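Local atomic coordinates of periplasmic binding protein/LacI transcriptional regulator (Burkholderia multivorans, PDB entry 4YLE), a protein that probably binds a sugar in the periplasm as the solute-binding component of an ABC transporter for simple sugars. Residues I123-L127 against T175-A179. Sequence-based numbering, arbitrary orientation.
Sequences IDNRL and TTTNA
Asn-125 reaches across to the start of helix 177-193 and sets its OD1 against the first turn, 3.1 Å from the backbone N of Asn-178, which donates a hydrogen bond to it at 151°. The donor stands above the carbonyl plane, not on a lone pair. CG anti to the backbone N (chi1 172°) brings the amide end of Asn-125 up to the helix start; its ND2 lies against CG2 of Thr-176, the N-cap residue, and bonds to Pro-100 O. The amides of Asn-125 and Asn-178 stack, their planes 21° apart, although the two OD1 acceptors come within 3.1 Å of each other without bonding. Here the loop after strand 119-123 of one lobe meets a helix N-terminus of the other across the ligand cleft, as in closed periplasmic binding proteins. Asp-124 and Asn-178 both face that cleft: Asp-124 OD1 bonds to the unknown ligand, Asn-178 ND2 does so weakly, and the carboxylate, salt-bridged through OD2 to Lys-40, is nearly perpendicular to the amide. One residue on from Asn-125, Arg-126 O accepts a 2.9 Å hydrogen bond from OG1 of Thr-177, the first helical residue, whose OG1 sits beside its own backbone N; Ser-103 OG also bonds to that carbonyl.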
ATOM      1  N   ILE A 123       5.239   4.923   7.111  1.00 19.75           N
ATOM      2  CA  ILE A 123       3.942   5.105   6.471  1.00 18.46           C
ATOM      3  C   ILE A 123       3.511   3.909   5.625  1.00 17.29           C
ATOM      4  O   ILE A 123       4.333   3.059   5.328  1.00 18.59           O
ATOM      5  CB  ILE A 123       3.919   6.347   5.561  1.00 16.13           C
ATOM      6  CG1 ILE A 123       4.805   6.161   4.317  1.00 19.09           C
ATOM      7  CG2 ILE A 123       4.354   7.619   6.370  1.00 16.23           C
ATOM      8  CD1 ILE A 123       4.774   7.367   3.324  1.00 16.24           C
ATOM      9  N   ASP A 124       2.207   3.869   5.287  1.00 15.03           N
ATOM     10  CA  ASP A 124       1.621   2.956   4.278  1.00 14.91           C
ATOM     11  C   ASP A 124       1.516   1.522   4.791  1.00 17.75           C
ATOM     12  O   ASP A 124       0.425   1.031   5.095  1.00 20.56           O
ATOM     13  CB  ASP A 124       2.428   3.009   2.985  1.00 17.97           C
ATOM     14  CG  ASP A 124       1.900   2.058   1.915  1.00 18.78           C
ATOM     15  OD1 ASP A 124       0.728   1.688   1.986  1.00 21.61           O
ATOM     16  OD2 ASP A 124       2.665   1.698   0.989  1.00 28.70           O
ATOM     17  N   ASN A 125       2.661   0.867   4.911  1.00 18.74           N
ATOM     18  CA  ASN A 125       2.714  -0.515   5.331  1.00 22.04           C
ATOM     19  C   ASN A 125       3.452  -0.611   6.649  1.00 21.38           C
ATOM     20  O   ASN A 125       4.617  -0.261   6.736  1.00 22.33           O
ATOM     21  CB  ASN A 125       3.411  -1.364   4.285  1.00 20.09           C
ATOM     22  CG  ASN A 125       3.649  -2.762   4.754  1.00 22.41           C
ATOM     23  OD1 ASN A 125       2.787  -3.379   5.410  1.00 25.64           O
ATOM     24  ND2 ASN A 125       4.829  -3.313   4.410  1.00 25.16           N
ATOM     25  N   ARG A 126       2.775  -1.085   7.670  1.00 23.88           N
ATOM     26  CA  ARG A 126       3.337  -1.048   8.998  1.00 24.57           C
ATOM     27  C   ARG A 126       4.420  -2.098   9.185  1.00 27.22           C
ATOM     28  O   ARG A 126       4.239  -3.261   8.843  1.00 28.25           O
ATOM     29  CB  ARG A 126       2.239  -1.227  10.039  1.00 30.98           C
ATOM     30  CG  ARG A 126       2.653  -0.806  11.433  1.00 45.88           C
ATOM     31  CD  ARG A 126       1.665  -1.314  12.451  1.00 46.38           C
ATOM     32  NE  ARG A 126       0.323  -0.793  12.204  1.00 49.25           N
ATOM     33  CZ  ARG A 126      -0.256   0.171  12.915  1.00 60.50           C
ATOM     34  NH1 ARG A 126       0.373   0.741  13.949  1.00 58.43           N
ATOM     35  NH2 ARG A 126      -1.485   0.561  12.590  1.00 57.09           N
ATOM     36  N   LEU A 127       5.557  -1.658   9.722  1.00 28.31           N
ATOM     37  CA  LEU A 127       6.619  -2.547  10.159  1.00 31.38           C
ATOM     38  C   LEU A 127       6.100  -3.498  11.207  1.00 33.56           C
ATOM     39  O   LEU A 127       5.185  -3.169  11.952  1.00 35.40           O
ATOM     40  CB  LEU A 127       7.784  -1.735  10.711  1.00 32.05           C
ATOM     41  CG  LEU A 127       8.498  -0.887   9.667  1.00 30.42           C
ATOM     42  CD1 LEU A 127       9.391   0.125  10.361  1.00 31.12           C
ATOM     43  CD2 LEU A 127       9.305  -1.748   8.694  1.00 31.35           C
ATOM     44  N   THR A 175       4.129 -11.005   2.910  1.00 30.35           N
ATOM     45  CA  THR A 175       4.867 -10.659   4.116  1.00 35.66           C
ATOM     46  C   THR A 175       4.704  -9.184   4.479  1.00 42.06           C
ATOM     47  O   THR A 175       5.525  -8.605   5.200  1.00 39.17           O
ATOM     48  CB  THR A 175       6.334 -10.961   3.930  1.00 35.43           C
ATOM     49  OG1 THR A 175       6.789 -10.286   2.756  1.00 38.69           O
ATOM     50  CG2 THR A 175       6.547 -12.480   3.773  1.00 41.32           C
ATOM     51  N   THR A 176       3.661  -8.560   3.954  1.00 29.80           N
ATOM     52  CA  THR A 176       3.382  -7.185   4.344  1.00 26.57           C
ATOM     53  C   THR A 176       2.105  -7.134   5.135  1.00 29.05           C
ATOM     54  O   THR A 176       1.136  -7.841   4.859  1.00 24.18           O
ATOM     55  CB  THR A 176       3.294  -6.220   3.138  1.00 23.45           C
ATOM     56  OG1 THR A 176       2.238  -6.613   2.244  1.00 24.80           O
ATOM     57  CG2 THR A 176       4.603  -6.198   2.400  1.00 23.47           C
ATOM     58  N   THR A 177       2.129  -6.286   6.150  1.00 25.69           N
ATOM     59  CA  THR A 177       0.952  -6.061   6.944  1.00 26.66           C
ATOM     60  C   THR A 177      -0.203  -5.589   6.073  1.00 26.95           C
ATOM     61  O   THR A 177      -1.327  -6.064   6.229  1.00 22.67           O
ATOM     62  CB  THR A 177       1.247  -5.044   8.052  1.00 25.63           C
ATOM     63  OG1 THR A 177       2.374  -5.501   8.788  1.00 30.70           O
ATOM     64  CG2 THR A 177       0.052  -4.880   8.970  1.00 29.12           C
ATOM     65  N   ASN A 178       0.044  -4.688   5.126  1.00 21.22           N
ATOM     66  CA  ASN A 178      -1.103  -4.132   4.422  1.00 20.09           C
ATOM     67  C   ASN A 178      -1.727  -5.165   3.491  1.00 19.68           C
ATOM     68  O   ASN A 178      -2.938  -5.200   3.345  1.00 19.32           O
ATOM     69  CB  ASN A 178      -0.773  -2.812   3.694  1.00 20.10           C
ATOM     70  CG  ASN A 178       0.353  -2.905   2.707  1.00 21.06           C
ATOM     71  OD1 ASN A 178       1.204  -3.776   2.764  1.00 22.43           O
ATOM     72  ND2 ASN A 178       0.382  -1.939   1.790  1.00 25.92           N
ATOM     73  N   ALA A 179      -0.914  -6.044   2.919  1.00 19.19           N
ATOM     74  CA  ALA A 179      -1.449  -7.141   2.102  1.00 16.74           C
ATOM     75  C   ALA A 179      -2.332  -8.065   2.938  1.00 21.29           C
ATOM     76  O   ALA A 179      -3.456  -8.398   2.535  1.00 20.29           O
ATOM     77  CB  ALA A 179      -0.344  -7.907   1.471  1.00 21.65           C
TER